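Local coordinates for uncharacterized protein (Pseudomonas aeruginosa PAO1, PDB 4R1D) that probably hydrolyses lipids as the calcium-binding lipase Tle4, an alpha/beta-hydrolase effector of a type VI secretion system, here in complex with its inhibitor Tli4, at residues V500-D503 with S504-P508; S287-I290 with Y291-R295; A412-H415 with G416-A420; N319-G322 with A323-A327. All coordinates share one frame; numbering follows the deposited sequence.

Interaction 1 of 4, residues V500-D503 with S504-P508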
loop_
_atom_site.group_PDB
_atom_site.type_symbol
_atom_site.label_atom_id
_atom_site.label_comp_id
_atom_site.label_asym_id
_atom_site.label_seq_id
_atom_site.Cartn_x
_atom_site.Cartn_y
_atom_site.Cartn_z
ATOM N N VAL A 500 -3.951 -16.321 -3.801
ATOM C CA VAL A 500 -4.455 -16.944 -2.577
ATOM C C VAL A 500 -4.606 -18.458 -2.783
ATOM O O VAL A 500 -5.453 -18.895 -3.547
ATOM C CB VAL A 500 -5.821 -16.335 -2.185
ATOM C CG1 VAL A 500 -6.426 -17.026 -0.944
ATOM C CG2 VAL A 500 -5.670 -14.819 -1.938
ATOM N N PRO A 501 -3.771 -19.257 -2.105
ATOM C CA PRO A 501 -3.938 -20.717 -2.221
ATOM C C PRO A 501 -5.292 -21.115 -1.670
ATOM O O PRO A 501 -5.803 -20.472 -0.761
ATOM C CB PRO A 501 -2.834 -21.268 -1.318
ATOM C CG PRO A 501 -1.768 -20.202 -1.368
ATOM C CD PRO A 501 -2.537 -18.894 -1.387
ATOM N N THR A 502 -5.871 -22.177 -2.208
ATOM C CA THR A 502 -7.139 -22.664 -1.704
ATOM C C THR A 502 -7.094 -22.885 -0.176
ATOM O O THR A 502 -8.089 -22.670 0.515
ATOM C CB THR A 502 -7.549 -23.949 -2.466
ATOM O OG1 THR A 502 -7.506 -23.686 -3.878
ATOM C CG2 THR A 502 -8.954 -24.385 -2.086
ATOM N N ASP A 503 -5.937 -23.303 0.346
ATOM C CA ASP A 503 -5.733 -23.433 1.792
ATOM C C ASP A 503 -6.393 -22.283 2.546
ATOM O O ASP A 503 -7.102 -22.482 3.524
ATOM C CB ASP A 503 -4.234 -23.387 2.136
ATOM C CG ASP A 503 -3.492 -24.640 1.725
ATOM O OD1 ASP A 503 -4.060 -25.739 1.881
ATOM O OD2 ASP A 503 -2.333 -24.520 1.257
ATOM N N SER A 504 -6.122 -21.073 2.073
ATOM C CA SER A 504 -6.540 -19.833 2.730
ATOM C C SER A 504 -7.923 -19.398 2.225
ATOM O O SER A 504 -8.768 -18.945 2.995
ATOM C CB SER A 504 -5.474 -18.750 2.454
ATOM O OG SER A 504 -5.846 -17.463 2.961
ATOM N N GLY A 505 -8.159 -19.540 0.929
ATOM C CA GLY A 505 -9.456 -19.182 0.378
ATOM C C GLY A 505 -10.631 -19.919 1.017
ATOM O O GLY A 505 -11.720 -19.367 1.159
ATOM N N GLN A 506 -10.417 -21.173 1.405
ATOM C CA GLN A 506 -11.499 -21.966 1.977
ATOM C C GLN A 506 -11.586 -21.854 3.507
ATOM O O GLN A 506 -12.432 -22.492 4.124
ATOM C CB GLN A 506 -11.380 -23.437 1.550
ATOM C CG GLN A 506 -10.273 -24.175 2.287
ATOM C CD GLN A 506 -10.131 -25.625 1.846
ATOM O OE1 GLN A 506 -10.875 -26.106 0.994
ATOM N NE2 GLN A 506 -9.169 -26.321 2.428
ATOM N N ALA A 507 -10.730 -21.037 4.127
ATOM C CA ALA A 507 -10.764 -20.924 5.589
ATOM C C ALA A 507 -12.111 -20.435 6.129
ATOM O O ALA A 507 -12.598 -20.944 7.146
ATOM C CB ALA A 507 -9.607 -20.061 6.114
ATOM N N PRO A 508 -12.720 -19.434 5.465
ATOM C CA PRO A 508 -14.031 -18.979 5.938
ATOM C C PRO A 508 -15.073 -20.109 5.930
ATOM O O PRO A 508 -15.848 -20.226 6.877
ATOM C CB PRO A 508 -14.394 -17.876 4.941
ATOM C CG PRO A 508 -13.035 -17.299 4.529
ATOM C CD PRO A 508 -12.165 -18.546 4.419
HETATM O O HOH W 1 -7.472 -25.077 4.531
#

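Interaction 2 of 4, residues S287-I290 with Y291-R295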
loop_
_atom_site.group_PDB
_atom_site.type_symbol
_atom_site.label_atom_id
_atom_site.label_comp_id
_atom_site.label_asym_id
_atom_site.label_seq_id
_atom_site.Cartn_x
_atom_site.Cartn_y
_atom_site.Cartn_z
ATOM N N SER A 287 -1.170 -16.004 2.785
ATOM C CA SER A 287 -0.764 -16.559 1.491
ATOM C C SER A 287 0.734 -16.820 1.428
ATOM O O SER A 287 1.539 -15.909 1.622
ATOM C CB SER A 287 -1.126 -15.596 0.358
ATOM O OG SER A 287 -0.662 -16.098 -0.881
ATOM N N SER A 288 1.107 -18.058 1.119
ATOM C CA SER A 288 2.510 -18.410 0.930
ATOM C C SER A 288 3.184 -17.618 -0.209
ATOM O O SER A 288 4.411 -17.594 -0.322
ATOM C CB SER A 288 2.647 -19.924 0.690
ATOM O OG SER A 288 1.793 -20.331 -0.363
ATOM N N THR A 289 2.398 -16.980 -1.073
ATOM C CA THR A 289 3.027 -16.206 -2.139
ATOM C C THR A 289 3.953 -15.121 -1.598
ATOM O O THR A 289 4.916 -14.763 -2.260
ATOM C CB THR A 289 2.014 -15.564 -3.129
ATOM O OG1 THR A 289 1.227 -14.569 -2.448
ATOM C CG2 THR A 289 1.120 -16.627 -3.763
ATOM N N ILE A 290 3.683 -14.604 -0.401
ATOM C CA ILE A 290 4.528 -13.530 0.140
ATOM C C ILE A 290 5.966 -14.003 0.296
ATOM O O ILE A 290 6.911 -13.231 0.119
ATOM C CB ILE A 290 3.994 -12.950 1.486
ATOM C CG1 ILE A 290 4.756 -11.669 1.854
ATOM C CG2 ILE A 290 4.119 -13.965 2.611
ATOM C CD1 ILE A 290 4.353 -11.098 3.206
ATOM N N TYR A 291 6.138 -15.285 0.606
ATOM C CA TYR A 291 7.486 -15.834 0.698
ATOM C C TYR A 291 8.149 -15.854 -0.677
ATOM O O TYR A 291 9.289 -15.454 -0.824
ATOM C CB TYR A 291 7.443 -17.236 1.307
ATOM C CG TYR A 291 8.799 -17.838 1.568
ATOM C CD1 TYR A 291 9.530 -18.408 0.532
ATOM C CD2 TYR A 291 9.332 -17.873 2.850
ATOM C CE1 TYR A 291 10.756 -18.970 0.755
ATOM C CE2 TYR A 291 10.578 -18.444 3.088
ATOM C CZ TYR A 291 11.272 -19.001 2.032
ATOM O OH TYR A 291 12.515 -19.563 2.229
ATOM N N HIS A 292 7.434 -16.320 -1.695
ATOM C CA HIS A 292 8.001 -16.314 -3.039
ATOM C C HIS A 292 8.459 -14.914 -3.412
ATOM O O HIS A 292 9.592 -14.712 -3.848
ATOM C CB HIS A 292 6.983 -16.781 -4.085
ATOM C CG HIS A 292 7.441 -16.541 -5.489
ATOM N ND1 HIS A 292 7.282 -15.326 -6.123
ATOM C CD2 HIS A 292 8.105 -17.336 -6.362
ATOM C CE1 HIS A 292 7.807 -15.390 -7.335
ATOM N NE2 HIS A 292 8.314 -16.600 -7.505
ATOM N N HIS A 293 7.569 -13.941 -3.237
ATOM C CA HIS A 293 7.853 -12.584 -3.687
ATOM C C HIS A 293 9.021 -11.939 -2.951
ATOM O O HIS A 293 9.847 -11.285 -3.576
ATOM C CB HIS A 293 6.587 -11.725 -3.618
ATOM C CG HIS A 293 5.460 -12.290 -4.422
ATOM N ND1 HIS A 293 4.140 -11.954 -4.210
ATOM C CD2 HIS A 293 5.461 -13.195 -5.427
ATOM C CE1 HIS A 293 3.378 -12.618 -5.063
ATOM N NE2 HIS A 293 4.155 -13.380 -5.812
ATOM N N MET A 294 9.100 -12.148 -1.638
ATOM C CA MET A 294 10.178 -11.587 -0.850
ATOM C C MET A 294 11.521 -12.242 -1.149
ATOM O O MET A 294 12.561 -11.611 -1.005
ATOM C CB MET A 294 9.863 -11.663 0.649
ATOM C CG MET A 294 8.731 -10.722 1.066
ATOM S SD MET A 294 8.474 -10.685 2.844
ATOM C CE MET A 294 9.913 -9.721 3.315
ATOM N N ARG A 295 11.506 -13.502 -1.562
ATOM C CA ARG A 295 12.771 -14.174 -1.867
ATOM C C ARG A 295 13.163 -14.123 -3.350
ATOM O O ARG A 295 14.347 -14.269 -3.677
ATOM C CB ARG A 295 12.760 -15.629 -1.359
ATOM C CG ARG A 295 12.705 -15.780 0.164
ATOM C CD ARG A 295 13.878 -15.102 0.825
ATOM N NE ARG A 295 15.148 -15.616 0.316
ATOM C CZ ARG A 295 15.778 -16.677 0.821
ATOM N NH1 ARG A 295 15.260 -17.333 1.848
ATOM N NH2 ARG A 295 16.938 -17.073 0.306
#

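Interaction 3 of 4, residues A412-H415 with G416-A420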
loop_
_atom_site.group_PDB
_atom_site.type_symbol
_atom_site.label_atom_id
_atom_site.label_comp_id
_atom_site.label_asym_id
_atom_site.label_seq_id
_atom_site.Cartn_x
_atom_site.Cartn_y
_atom_site.Cartn_z
ATOM N N ALA A 412 1.619 -11.296 14.237
ATOM C CA ALA A 412 1.215 -12.526 14.921
ATOM C C ALA A 412 0.052 -12.227 15.855
ATOM O O ALA A 412 -0.906 -13.003 15.957
ATOM C CB ALA A 412 2.388 -13.131 15.702
ATOM N N ASN A 413 0.124 -11.080 16.520
ATOM C CA ASN A 413 -0.920 -10.690 17.461
ATOM C C ASN A 413 -2.226 -10.348 16.726
ATOM O O ASN A 413 -3.307 -10.766 17.125
ATOM C CB ASN A 413 -0.438 -9.527 18.341
ATOM C CG ASN A 413 -1.466 -9.110 19.374
ATOM O OD1 ASN A 413 -1.899 -9.920 20.193
ATOM N ND2 ASN A 413 -1.845 -7.835 19.354
ATOM N N PHE A 414 -2.108 -9.613 15.627
ATOM C CA PHE A 414 -3.276 -9.279 14.813
ATOM C C PHE A 414 -3.913 -10.533 14.221
ATOM O O PHE A 414 -5.122 -10.708 14.286
ATOM C CB PHE A 414 -2.872 -8.299 13.706
ATOM C CG PHE A 414 -3.998 -7.920 12.771
ATOM C CD1 PHE A 414 -5.089 -7.203 13.234
ATOM C CD2 PHE A 414 -3.943 -8.261 11.428
ATOM C CE1 PHE A 414 -6.121 -6.831 12.374
ATOM C CE2 PHE A 414 -4.973 -7.904 10.559
ATOM C CZ PHE A 414 -6.064 -7.182 11.037
ATOM N N HIS A 415 -3.094 -11.402 13.638
ATOM C CA HIS A 415 -3.567 -12.690 13.127
ATOM C C HIS A 415 -4.345 -13.467 14.178
ATOM O O HIS A 415 -5.415 -13.998 13.899
ATOM C CB HIS A 415 -2.397 -13.557 12.684
ATOM C CG HIS A 415 -1.796 -13.140 11.385
ATOM N ND1 HIS A 415 -0.593 -13.633 10.934
ATOM C CD2 HIS A 415 -2.242 -12.290 10.429
ATOM C CE1 HIS A 415 -0.315 -13.096 9.761
ATOM N NE2 HIS A 415 -1.299 -12.278 9.431
ATOM N N GLY A 416 -3.773 -13.564 15.374
ATOM C CA GLY A 416 -4.408 -14.283 16.466
ATOM C C GLY A 416 -5.753 -13.702 16.868
ATOM O O GLY A 416 -6.712 -14.441 17.080
ATOM N N GLU A 417 -5.823 -12.379 16.989
ATOM C CA GLU A 417 -7.090 -11.719 17.289
ATOM C C GLU A 417 -8.126 -11.950 16.210
ATOM O O GLU A 417 -9.283 -12.274 16.506
ATOM C CB GLU A 417 -6.888 -10.222 17.478
ATOM C CG GLU A 417 -6.184 -9.867 18.765
ATOM C CD GLU A 417 -6.295 -8.388 19.063
ATOM O OE1 GLU A 417 -5.344 -7.657 18.770
ATOM O OE2 GLU A 417 -7.349 -7.952 19.575
ATOM N N LEU A 418 -7.730 -11.778 14.951
ATOM C CA LEU A 418 -8.674 -12.003 13.861
ATOM C C LEU A 418 -9.194 -13.433 13.853
ATOM O O LEU A 418 -10.378 -13.656 13.658
ATOM C CB LEU A 418 -8.048 -11.690 12.500
ATOM C CG LEU A 418 -8.149 -10.306 11.854
ATOM C CD1 LEU A 418 -7.663 -10.411 10.398
ATOM C CD2 LEU A 418 -9.559 -9.728 11.896
ATOM N N SER A 419 -8.301 -14.403 14.032
ATOM C CA SER A 419 -8.710 -15.801 14.050
ATOM C C SER A 419 -9.780 -16.052 15.118
ATOM O O SER A 419 -10.835 -16.637 14.836
ATOM C CB SER A 419 -7.491 -16.699 14.286
ATOM O OG SER A 419 -7.851 -18.068 14.289
ATOM N N ALA A 420 -9.503 -15.606 16.340
ATOM C CA ALA A 420 -10.424 -15.809 17.466
ATOM C C ALA A 420 -11.755 -15.094 17.250
ATOM O O ALA A 420 -12.817 -15.613 17.608
ATOM C CB ALA A 420 -9.783 -15.346 18.777
#

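Interaction 4 of 4, residues N319-G322 with A323-A327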
loop_
_atom_site.group_PDB
_atom_site.type_symbol
_atom_site.label_atom_id
_atom_site.label_comp_id
_atom_site.label_asym_id
_atom_site.label_seq_id
_atom_site.Cartn_x
_atom_site.Cartn_y
_atom_site.Cartn_z
ATOM N N ASN A 319 8.926 -3.612 5.733
ATOM C CA ASN A 319 8.647 -2.413 6.542
ATOM C C ASN A 319 7.175 -2.027 6.640
ATOM O O ASN A 319 6.832 -0.985 7.220
ATOM C CB ASN A 319 9.444 -1.223 6.005
ATOM C CG ASN A 319 10.912 -1.410 6.178
ATOM O OD1 ASN A 319 11.660 -1.482 5.206
ATOM N ND2 ASN A 319 11.342 -1.527 7.422
ATOM N N SER A 320 6.310 -2.867 6.081
ATOM C CA SER A 320 4.893 -2.549 5.973
ATOM C C SER A 320 4.043 -3.592 6.672
ATOM O O SER A 320 4.035 -4.764 6.285
ATOM C CB SER A 320 4.481 -2.446 4.501
ATOM O OG SER A 320 3.092 -2.695 4.352
ATOM N N ALA A 321 3.326 -3.155 7.708
ATOM C CA ALA A 321 2.463 -4.049 8.471
ATOM C C ALA A 321 1.352 -4.581 7.579
ATOM O O ALA A 321 1.026 -5.768 7.614
ATOM C CB ALA A 321 1.886 -3.327 9.717
ATOM N N GLY A 322 0.775 -3.701 6.765
ATOM C CA GLY A 322 -0.287 -4.111 5.861
ATOM C C GLY A 322 0.149 -5.209 4.908
ATOM O O GLY A 322 -0.610 -6.153 4.651
ATOM N N ALA A 323 1.361 -5.090 4.369
ATOM C CA ALA A 323 1.858 -6.071 3.410
ATOM C C ALA A 323 2.213 -7.376 4.109
ATOM O O ALA A 323 1.853 -8.464 3.634
ATOM C CB ALA A 323 3.067 -5.525 2.648
ATOM N N LEU A 324 2.913 -7.262 5.239
ATOM C CA LEU A 324 3.362 -8.433 5.986
ATOM C C LEU A 324 2.196 -9.219 6.550
ATOM O O LEU A 324 2.313 -10.421 6.792
ATOM C CB LEU A 324 4.276 -8.024 7.148
ATOM C CG LEU A 324 5.723 -7.760 6.755
ATOM C CD1 LEU A 324 6.494 -7.192 7.941
ATOM C CD2 LEU A 324 6.393 -9.029 6.213
ATOM N N GLU A 325 1.075 -8.541 6.780
ATOM C CA GLU A 325 -0.097 -9.207 7.341
ATOM C C GLU A 325 -0.698 -10.240 6.388
ATOM O O GLU A 325 -1.537 -11.039 6.788
ATOM C CB GLU A 325 -1.147 -8.193 7.803
ATOM C CG GLU A 325 -0.828 -7.598 9.172
ATOM C CD GLU A 325 -1.597 -6.323 9.465
ATOM O OE1 GLU A 325 -2.500 -5.978 8.674
ATOM O OE2 GLU A 325 -1.286 -5.673 10.487
ATOM N N LEU A 326 -0.255 -10.231 5.136
ATOM C CA LEU A 326 -0.655 -11.263 4.186
ATOM C C LEU A 326 0.069 -12.588 4.454
ATOM O O LEU A 326 -0.293 -13.623 3.898
ATOM C CB LEU A 326 -0.367 -10.803 2.756
ATOM C CG LEU A 326 -0.590 -11.803 1.615
ATOM C CD1 LEU A 326 -2.071 -12.178 1.532
ATOM C CD2 LEU A 326 -0.096 -11.255 0.280
ATOM N N ALA A 327 1.102 -12.557 5.290
ATOM C CA ALA A 327 1.881 -13.771 5.548
ATOM C C ALA A 327 0.991 -14.842 6.184
ATOM O O ALA A 327 0.075 -14.514 6.931
ATOM C CB ALA A 327 3.049 -13.452 6.441
#

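Interaction 1 of 4, residues V500-D503 with S504-P508
A chi1 of 75° sets CG of Gln-506 between its own backbone N and carbonyl carbon, and this lays CG 3.2 Å from Thr-502 O; in Val-500, CG1 stands opposite the backbone N (177°) and ends 3.6 Å from Gly-505 N. Both side chains flank the single-turn helix 502-505 of this alpha/beta-hydrolase fold, with Pro-501 as its N-cap residue. Two amides converge on Pro-501 O: Gly-505 N donates at 3.0 Å, almost straight and within the carbonyl plane, whereas Ser-504 N comes in from above that plane. One residue on, Gln-506 N donates to Thr-502 O at 2.9 Å. The extended Gln-506 chain then crosses the Thr-502 side chain at a slant, bringing OE1 within 4.0 Å of Thr-502 CG2. The polar ends have partners beyond the turn: OE1 of Gln-506 accepts from Arg-518 of strand 515-519, Thr-502 OG1 bonds to Ser-494 O, and Asp-503 OD2 forms a salt bridge with Arg-441. At the other end of the Gln-506 amide, besides its bond to Ser-492 OG, NE2 donates to a water at 3.0 Å, and that water in turn donates to Asp-503 O at 2.8 Å.

Interaction 2 of 4, residues S287-I290 with Y291-R295
Thr-289 meets His-293, and Ile-290 meets Met-294, both at i to i+4 spacing in the first turns of helix 289-296, a helix entered through a capping bond from Thr-289 N to Ser-287 OG. Among the backbone bonds, His-293 N reaches Thr-289 O at 2.9 Å, nearly in line with the carbonyl, and Met-294 N reaches Ile-290 O at 3.0 Å. The bond from Tyr-291 N to Ser-288 O is weak, its N-H...O angle only 134°. Against the imidazole of His-293, Thr-289 O lies over one face, off-centre toward the rim and 3.3 Å from CG. The ring runs alongside the threonine side chain, CE1 passing 3.8 Å from Thr-289 CB, and stacks on Tyr-298, while the His-292 ring stacks on Trp-440. Apolar packing is carried by Ile-290 and Met-294, whose side chains lie abreast and point the same way. Met-294 touches Val-313, Thr-314 and Val-317 of helix 310-317, and Ile-290 also reaches Val-317. With chi1 at -69° and an extended chi2 of -174°, Met-294 brings its SD to 4.0 Å from Ile-290 CG1.

Interaction 3 of 4, residues A412-H415 with G416-A420
Leu-418 sets its CG over the ring of Phe-414, one helical turn earlier in helix 400-421. Its CB sits 3.6 Å from Phe-414 O, beside the backbone bond in which Leu-418 N donates to that same oxygen at 2.9 Å. Next along the chain, CG stands over one face of the phenyl ring, 4.2 Å from the centroid and 23° off the normal, a CH-pi contact displaced toward the rim. At the tip, CD1 meets the far end of the ring, 3.7 Å from Phe-414 CZ. The phenyl is carried there by a chi1 of 178°, which places CG opposite the backbone N. On another side of the helix, Asn-413 and Glu-417 cross at a slant with their amide and carboxylate planes 34° apart. Asn-413 ND2 is 3.6 Å from Glu-417 OE1, an oxygen whose strong partner is Arg-216 through a salt bridge; this cation probably holds the carboxylate ionised. Asn-413 also packs on Val-88 of the other protein chain of the complex. Phe-414 wedges between helices, touching Asn-215 and Arg-216 of helix 215-238 and Ala-264 of helix 258-267, while Leu-418 leans on Arg-263 of the latter.

Interaction 4 of 4, residues N319-G322 with A323-A327
Glu-325 lays its CG and carboxylate carbon over the carbonyl of Ala-321, CG 3.0 Å and CD 3.3 Å from Ala-321 O. The same oxygen accepts from Glu-325 N at 2.9 Å, a bent bond of 137°. Beyond CG the chain is extended, and OE2 passes 4.0 Å from Ala-321 CB. Its carboxylate is held at both oxygens by the start of helix 215-238 and the residue before it: OE2 by Ser-214 OG, OE1 by Asn-215 N. A helix N-terminus so placed would probably stabilise the negative charge. Ser-320 supplies the N-cap of the short helix 321-324, an element of the alpha/beta-hydrolase chain; a type I beta turn spans Leu-324 to Ala-327. A chi1 of 156° puts OG of Ser-320 roughly opposite its own backbone N, where it accepts from Ala-323 N at 3.0 Å. That hydroxyl also bonds to Leu-212 O, which is consistent with its proton being spent there. Leu-324 N donates to Ser-320 O at 2.9 Å, and Leu-324 CB lies close to that oxygen as well, at 3.4 Å. Buried Gly-322 O has no polar partner in the model.

Interactions 3, 4, 2 and 1 touch in that order. His-415 NE2 of interaction 3 lies 2.9 Å from Glu-325 O of interaction 4, a probable hydrogen bond, and Phe-414 CD2 packs 3.6 Å from Glu-325 CD. Interaction 4 then meets interaction 2 where Ser-287 N approaches Leu-326 O at 2.8 Å, probably bonded, and where Ile-290 CD1 packs 3.7 Å from Ala-323 O. Ser-287 continues the chain of contacts, its OG lying 3.4 Å from Pro-501 CD of interaction 1. Interactions 1 and 3 do not touch, their nearest atoms being about 9 Å apart. All four lie away from the calcium site of Glu-152, Asp-156, Phe-202 and Asp-203.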